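Local coordinates for glucose-6-phosphate isomerase (Thermus thermophilus, PDB 1ZZG), which probably catalyses the reversible isomerisation of glucose 6-phosphate to fructose 6-phosphate, a step shared by glycolysis and gluconeogenesis, at residues D45-T50 with M211-A216; R54-Y59 with A204-L209; A86-S91 with L197-A202. All blocks are in the same frame, centred on the assembly; numbering follows the deposited sequence.

Interaction 1: residues D45-T50 with M211-A216; sequences DLPEDT and MGARKA
P47 and R214 meet where the loop between helices 20-32 and 52-61 comes down on the flank of helix 206-221, their CA atoms 5.5 Å apart. The apolar part of the contact is small and lies on its buried side. P47 is directed toward the helix from its CA, and CG of its ring rests 3.6 Å from CB of A213, with CB of P47 a little farther from the same methyl. Proline and alanine suit this spot because a compact ring against a single methyl lets loop and helix backbones come close.

A single hydrogen bond crosses the contact: R214 gives an N-H from NH2 to the carbonyl O of P47, 3.3 Å away and fairly straight at 162° about the hydrogen. The oxygen lies at the edge of the guanidinium, near its plane, so the N-H points at it. The chain of R214 leaves with CG anti to the backbone N (chi1 -168°), runs extended, and then bends at chi3, which turns the guanidinium back toward the loop.

This backbone acceptor belongs to a short 3-10 turn, residues 46-48, that leads through an inverse gamma turn centred on D49 into helix 52-61; helix 206-221 thus holds the turn by its main chain. L46 of the same turn packs on P181, V184 and S192, while P47 also touches Q379 of helix 371-391.

The ionic component, between two long charged side chains that can span loop and helix, is looser. OE1 of E48 lies over one face of the R214 guanidinium, 3.6 Å from NE of R214; the carboxylate and guanidinium planes are 12° apart. This is a long salt bridge of charge alone, since no N-H aims at that oxygen. OE2 of E48 instead sits 3.6 Å from CD of R214, against the aliphatic part of the chain.

Interaction 2: residues R54-Y59 with A204-L209; sequences REVRRY and ADLDAL
The N-terminal end of helix 206-221, with D205 at its N-cap, meets helix 52-61 chiefly through R57, which forms a salt-bridge network with D205 and D207. R57 runs extended from CG to NE and grips D207 side-on with two nitrogens on one oxygen: NH2 of R57 is 2.9 Å from OD2 of D207, and NE of R57 is 3.2 Å from the same OD2. The guanidinium and carboxylate are nearly coplanar, 12° apart. NE approaches OD2 on its syn side, whereas NH2 comes nearly along the C-O bond.

NH2 of R57 also forms a salt bridge with OD1 of D205, 3.5 Å away at the guanidinium edge. With D205 there, the double hold on D207 probably limits rotation of the guanidinium. That same OD1 takes a weak capping bond from N of A208, so one aspartate serves both the first turn of its helix and the arginine opposite. Arginine suits this partly exposed place because its flat head can address two carboxylates at once, whose negative charges probably offset its own.

Next to the ionic part the contact turns apolar. CG of L206 covers one face of the R57 guanidinium, toward its rim. CD1 of L206 lies 4.1 Å from CG of R57 and 4.2 Å from CG1 of V56. Branched, buried V56 and L206 continue the packing inward, V56 touching A200 and F178, L206 touching L199 of helix 193-201.

Interaction 3: residues A86-S91 with L197-A202; sequences AAFNES and LPLAFA
The backbones of N89 and A202 come within 4.6 Å at their CA atoms, where the chain leaving helix 79-88 passes the C-terminal end of helix 193-201. Both helices belong to the SIS-type phosphoglucose isomerase fold, and the loop 89-91 leads on to strand 94-98, at the edge of its parallel sheet. The carbonyl O of A202 accepts two backbone bonds. N of E90 lies 2.7 Å from it and approaches almost head-on, with a C=O...N angle of 165°; N of S91, at 3.0 Å, comes from above the carbonyl plane, 55° out of it.

S91 extends this grip with its side chain. OG of S91 gives a hydrogen bond to O of F201, 2.6 Å away, in the carbonyl plane and on a lone pair; chi1 of 69° sets OG between its own backbone N and carbonyl carbon, where it reaches that oxygen. OG is also hydrogen-bonded to N of V93. With an alanine in place of S91, the carbonyl of F201 would probably lose this donor and the amide of V93 its acceptor.

A202 suits its buried place because a lone methyl lets the loop close in: CB of A202 is 3.9 Å from CA of N89, whose amide is turned to E85 and V93. In addition, CD2 of L199 lies near the plane of the F88 ring, at its edge, and 4.2 Å from CB of F88.

All three contacts are partly buried, but interaction 3 is the most interior: four of its seven touching residues are buried, and its centre lies about 14 Å from that of the chain, against 16 and 18 Å for interactions 1 and 2. Those two share helix 206-221 and set apolar groups inside and a charged arginine outside, the network of interaction 2 being tighter than the long ion pair of interaction 1. Interaction 3 carries no ion pair and relies on carbonyls at a helix end. It joins interaction 2 through L199, whose side chain packs on L206 and L209 and whose carbonyl O probably accepts from N of A204, and through F88, which touches A204.

Interaction 1: residues D45-T50 with M211-A216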
# COMPACT_ATOMS: atom_id res chain seq x y z
N ASP A 45 -10.20 21.09 -16.66
CA ASP A 45 -9.45 22.20 -17.25
C ASP A 45 -7.97 22.28 -16.91
O ASP A 45 -7.22 22.97 -17.60
CB ASP A 45 -10.14 23.50 -16.87
CG ASP A 45 -11.64 23.45 -17.13
OD1 ASP A 45 -12.04 23.25 -18.29
OD2 ASP A 45 -12.42 23.59 -16.16
N LEU A 46 -7.54 21.59 -15.86
CA LEU A 46 -6.13 21.61 -15.47
C LEU A 46 -5.16 21.29 -16.61
O LEU A 46 -4.09 21.89 -16.70
CB LEU A 46 -5.89 20.65 -14.31
CG LEU A 46 -6.54 21.03 -12.98
CD1 LEU A 46 -6.30 19.91 -11.96
CD2 LEU A 46 -5.97 22.35 -12.47
N PRO A 47 -5.52 20.34 -17.50
CA PRO A 47 -4.60 20.01 -18.61
C PRO A 47 -4.38 21.17 -19.58
O PRO A 47 -3.40 21.19 -20.32
CB PRO A 47 -5.29 18.82 -19.28
CG PRO A 47 -6.12 18.21 -18.17
CD PRO A 47 -6.68 19.43 -17.49
N GLU A 48 -5.30 22.13 -19.59
CA GLU A 48 -5.19 23.26 -20.50
C GLU A 48 -4.58 24.51 -19.87
O GLU A 48 -4.56 25.58 -20.48
CB GLU A 48 -6.56 23.59 -21.10
CG GLU A 48 -7.09 22.49 -22.02
CD GLU A 48 -6.39 22.47 -23.38
OE1 GLU A 48 -5.30 23.05 -23.53
OE2 GLU A 48 -6.94 21.85 -24.32
N ASP A 49 -4.07 24.38 -18.65
CA ASP A 49 -3.44 25.51 -17.99
C ASP A 49 -1.97 25.51 -18.38
O ASP A 49 -1.14 24.90 -17.72
CB ASP A 49 -3.58 25.39 -16.47
CG ASP A 49 -3.02 26.60 -15.73
OD1 ASP A 49 -2.11 27.27 -16.28
OD2 ASP A 49 -3.49 26.88 -14.61
N THR A 50 -1.64 26.19 -19.48
CA THR A 50 -0.25 26.24 -19.94
C THR A 50 0.52 27.43 -19.39
O THR A 50 1.53 27.85 -19.96
CB THR A 50 -0.17 26.28 -21.48
OG1 THR A 50 -1.19 27.15 -21.99
CG2 THR A 50 -0.33 24.89 -22.07
N MET A 211 -0.24 16.92 -21.37
CA MET A 211 -0.58 16.56 -22.74
C MET A 211 -1.35 15.23 -22.73
O MET A 211 -2.34 15.07 -23.42
CB MET A 211 0.67 16.39 -23.59
CG MET A 211 1.45 17.66 -23.84
SD MET A 211 2.98 17.28 -24.71
CE MET A 211 2.32 16.16 -26.02
N GLY A 212 -0.85 14.28 -21.94
CA GLY A 212 -1.52 12.99 -21.84
C GLY A 212 -2.91 13.15 -21.26
O GLY A 212 -3.85 12.48 -21.70
N ALA A 213 -3.05 14.02 -20.27
CA ALA A 213 -4.35 14.24 -19.65
C ALA A 213 -5.30 14.86 -20.69
O ALA A 213 -6.49 14.55 -20.72
CB ALA A 213 -4.22 15.16 -18.42
N ARG A 214 -4.76 15.73 -21.54
CA ARG A 214 -5.55 16.36 -22.60
C ARG A 214 -6.09 15.28 -23.54
O ARG A 214 -7.23 15.35 -24.00
CB ARG A 214 -4.67 17.35 -23.39
CG ARG A 214 -5.43 18.29 -24.32
CD ARG A 214 -4.47 19.32 -24.91
NE ARG A 214 -3.60 19.85 -23.86
CZ ARG A 214 -2.36 20.27 -24.05
NH1 ARG A 214 -1.82 20.23 -25.27
NH2 ARG A 214 -1.64 20.70 -23.03
N LYS A 215 -5.26 14.27 -23.82
CA LYS A 215 -5.69 13.18 -24.69
C LYS A 215 -6.90 12.48 -24.06
O LYS A 215 -7.86 12.15 -24.75
CB LYS A 215 -4.56 12.17 -24.89
CG LYS A 215 -3.31 12.76 -25.54
CD LYS A 215 -3.61 13.35 -26.91
CE LYS A 215 -4.05 12.27 -27.90
NZ LYS A 215 -4.32 12.83 -29.26
N ALA A 216 -6.84 12.27 -22.75
CA ALA A 216 -7.94 11.63 -22.03
C ALA A 216 -9.20 12.50 -22.18
O ALA A 216 -10.30 11.97 -22.40
CB ALA A 216 -7.59 11.48 -20.56

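Interaction 2: residues R54-Y59 with A204-L209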
# COMPACT_ATOMS: atom_id res chain seq x y z
N ARG A 54 4.52 26.66 -16.17
CA ARG A 54 5.71 27.46 -16.46
C ARG A 54 6.13 28.16 -15.17
O ARG A 54 7.32 28.20 -14.84
CB ARG A 54 5.42 28.49 -17.56
CG ARG A 54 5.24 27.86 -18.93
CD ARG A 54 5.13 28.89 -20.03
NE ARG A 54 5.17 28.25 -21.34
CZ ARG A 54 5.11 28.90 -22.50
NH1 ARG A 54 5.02 30.22 -22.52
NH2 ARG A 54 5.16 28.23 -23.64
N GLU A 55 5.14 28.68 -14.45
CA GLU A 55 5.37 29.36 -13.18
C GLU A 55 6.01 28.37 -12.19
O GLU A 55 6.89 28.74 -11.40
CB GLU A 55 4.04 29.86 -12.64
CG GLU A 55 4.12 30.62 -11.33
CD GLU A 55 2.75 30.98 -10.78
OE1 GLU A 55 1.94 31.57 -11.53
OE2 GLU A 55 2.49 30.68 -9.60
N VAL A 56 5.56 27.12 -12.23
CA VAL A 56 6.10 26.09 -11.36
C VAL A 56 7.56 25.81 -11.74
O VAL A 56 8.44 25.76 -10.88
CB VAL A 56 5.28 24.78 -11.47
CG1 VAL A 56 6.01 23.63 -10.77
CG2 VAL A 56 3.91 24.98 -10.84
N ARG A 57 7.82 25.65 -13.04
CA ARG A 57 9.17 25.39 -13.50
C ARG A 57 10.13 26.52 -13.13
O ARG A 57 11.24 26.28 -12.66
CB ARG A 57 9.20 25.21 -15.02
CG ARG A 57 8.73 23.84 -15.54
CD ARG A 57 8.81 23.82 -17.06
NE ARG A 57 8.45 22.54 -17.67
CZ ARG A 57 9.13 21.41 -17.48
NH1 ARG A 57 10.20 21.42 -16.70
NH2 ARG A 57 8.76 20.30 -18.09
N ARG A 58 9.71 27.76 -13.35
CA ARG A 58 10.58 28.89 -13.03
C ARG A 58 10.92 28.93 -11.54
O ARG A 58 12.06 29.23 -11.17
CB ARG A 58 9.92 30.20 -13.46
CG ARG A 58 9.79 30.36 -14.98
CD ARG A 58 11.14 30.25 -15.69
NE ARG A 58 11.52 28.89 -16.07
CZ ARG A 58 10.92 28.19 -17.04
NH1 ARG A 58 9.91 28.72 -17.72
NH2 ARG A 58 11.33 26.96 -17.33
N TYR A 59 9.95 28.61 -10.70
CA TYR A 59 10.17 28.60 -9.26
C TYR A 59 11.19 27.52 -8.90
O TYR A 59 12.08 27.75 -8.08
CB TYR A 59 8.87 28.32 -8.51
CG TYR A 59 9.08 28.11 -7.02
CD1 TYR A 59 9.42 29.17 -6.19
CD2 TYR A 59 8.95 26.84 -6.46
CE1 TYR A 59 9.64 28.97 -4.83
CE2 TYR A 59 9.17 26.63 -5.11
CZ TYR A 59 9.51 27.70 -4.30
OH TYR A 59 9.70 27.48 -2.95
N ALA A 204 10.70 15.86 -13.57
CA ALA A 204 9.83 15.18 -14.53
C ALA A 204 9.28 16.14 -15.59
O ALA A 204 9.27 17.36 -15.40
CB ALA A 204 8.68 14.52 -13.78
N ASP A 205 8.80 15.58 -16.70
CA ASP A 205 8.26 16.39 -17.79
C ASP A 205 6.78 16.73 -17.56
O ASP A 205 5.88 15.98 -17.96
CB ASP A 205 8.42 15.65 -19.12
CG ASP A 205 8.06 16.50 -20.32
OD1 ASP A 205 7.67 17.67 -20.13
OD2 ASP A 205 8.18 16.00 -21.46
N LEU A 206 6.54 17.88 -16.92
CA LEU A 206 5.18 18.33 -16.61
C LEU A 206 4.34 18.51 -17.87
O LEU A 206 3.16 18.15 -17.89
CB LEU A 206 5.24 19.66 -15.86
CG LEU A 206 6.24 19.71 -14.70
CD1 LEU A 206 6.17 21.06 -14.04
CD2 LEU A 206 5.95 18.60 -13.71
N ASP A 207 4.94 19.06 -18.92
CA ASP A 207 4.24 19.29 -20.18
C ASP A 207 3.64 17.98 -20.72
O ASP A 207 2.48 17.94 -21.14
CB ASP A 207 5.20 19.88 -21.22
CG ASP A 207 5.80 21.21 -20.77
OD1 ASP A 207 5.24 22.26 -21.14
OD2 ASP A 207 6.81 21.19 -20.03
N ALA A 208 4.43 16.92 -20.69
CA ALA A 208 3.99 15.62 -21.19
C ALA A 208 2.86 15.08 -20.33
O ALA A 208 1.93 14.47 -20.84
CB ALA A 208 5.17 14.64 -21.21
N LEU A 209 2.94 15.32 -19.03
CA LEU A 209 1.89 14.85 -18.13
C LEU A 209 0.55 15.48 -18.52
O LEU A 209 -0.44 14.78 -18.67
CB LEU A 209 2.24 15.21 -16.69
CG LEU A 209 1.31 14.71 -15.58
CD1 LEU A 209 1.45 13.20 -15.40
CD2 LEU A 209 1.66 15.44 -14.29

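Interaction 3: residues A86-S91 with L197-A202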
# COMPACT_ATOMS: atom_id res chain seq x y z
N ALA A 86 7.03 8.98 -7.37
CA ALA A 86 7.62 7.65 -7.30
C ALA A 86 7.89 7.11 -8.70
O ALA A 86 8.86 6.40 -8.93
CB ALA A 86 6.68 6.71 -6.56
N ALA A 87 7.03 7.48 -9.65
CA ALA A 87 7.17 7.00 -11.01
C ALA A 87 8.11 7.82 -11.90
O ALA A 87 8.71 7.28 -12.83
CB ALA A 87 5.80 6.92 -11.66
N PHE A 88 8.26 9.10 -11.60
CA PHE A 88 9.08 9.94 -12.47
C PHE A 88 10.20 10.75 -11.84
O PHE A 88 10.60 11.77 -12.39
CB PHE A 88 8.15 10.88 -13.24
CG PHE A 88 7.01 10.17 -13.92
CD1 PHE A 88 7.26 9.18 -14.87
CD2 PHE A 88 5.69 10.48 -13.60
CE1 PHE A 88 6.21 8.51 -15.50
CE2 PHE A 88 4.63 9.81 -14.22
CZ PHE A 88 4.88 8.82 -15.17
N ASN A 89 10.72 10.31 -10.70
CA ASN A 89 11.81 11.06 -10.08
C ASN A 89 13.08 10.85 -10.91
O ASN A 89 13.61 9.74 -10.98
CB ASN A 89 12.04 10.61 -8.64
CG ASN A 89 12.97 11.54 -7.89
OD1 ASN A 89 14.00 11.96 -8.41
ND2 ASN A 89 12.60 11.88 -6.65
N GLU A 90 13.56 11.91 -11.54
CA GLU A 90 14.76 11.85 -12.37
C GLU A 90 15.92 12.60 -11.72
O GLU A 90 17.09 12.28 -11.96
CB GLU A 90 14.51 12.49 -13.74
CG GLU A 90 13.35 11.93 -14.55
CD GLU A 90 13.56 10.48 -14.94
OE1 GLU A 90 14.72 10.09 -15.16
OE2 GLU A 90 12.55 9.74 -15.05
N SER A 91 15.59 13.59 -10.90
CA SER A 91 16.59 14.44 -10.26
C SER A 91 17.35 13.86 -9.08
O SER A 91 18.47 14.27 -8.79
CB SER A 91 15.93 15.75 -9.81
OG SER A 91 15.04 15.50 -8.74
N LEU A 197 4.24 20.88 -8.64
CA LEU A 197 5.36 21.42 -7.89
C LEU A 197 6.35 20.32 -7.49
O LEU A 197 7.54 20.40 -7.82
CB LEU A 197 4.87 22.17 -6.64
CG LEU A 197 6.00 22.84 -5.84
CD1 LEU A 197 6.77 23.81 -6.75
CD2 LEU A 197 5.42 23.58 -4.64
N PRO A 198 5.90 19.29 -6.75
CA PRO A 198 6.87 18.25 -6.40
C PRO A 198 7.48 17.59 -7.63
O PRO A 198 8.66 17.28 -7.64
CB PRO A 198 6.06 17.28 -5.54
CG PRO A 198 4.62 17.53 -5.95
CD PRO A 198 4.60 19.03 -6.11
N LEU A 199 6.68 17.39 -8.68
CA LEU A 199 7.20 16.77 -9.90
C LEU A 199 8.29 17.61 -10.55
O LEU A 199 9.23 17.07 -11.16
CB LEU A 199 6.09 16.52 -10.92
CG LEU A 199 5.40 15.16 -10.82
CD1 LEU A 199 4.33 15.07 -11.91
CD2 LEU A 199 6.43 14.03 -10.99
N ALA A 200 8.17 18.93 -10.43
CA ALA A 200 9.18 19.82 -11.00
C ALA A 200 10.51 19.52 -10.33
O ALA A 200 11.52 19.30 -11.00
CB ALA A 200 8.79 21.28 -10.78
N PHE A 201 10.51 19.49 -9.00
CA PHE A 201 11.72 19.21 -8.24
C PHE A 201 12.21 17.78 -8.48
O PHE A 201 13.37 17.46 -8.21
CB PHE A 201 11.48 19.46 -6.75
CG PHE A 201 11.56 20.91 -6.37
CD1 PHE A 201 12.80 21.51 -6.11
CD2 PHE A 201 10.42 21.71 -6.36
CE1 PHE A 201 12.89 22.88 -5.83
CE2 PHE A 201 10.50 23.07 -6.09
CZ PHE A 201 11.73 23.66 -5.83
N ALA A 202 11.33 16.93 -8.99
CA ALA A 202 11.69 15.55 -9.29
C ALA A 202 12.29 15.49 -10.70
O ALA A 202 12.76 14.45 -11.15
CB ALA A 202 10.46 14.66 -9.20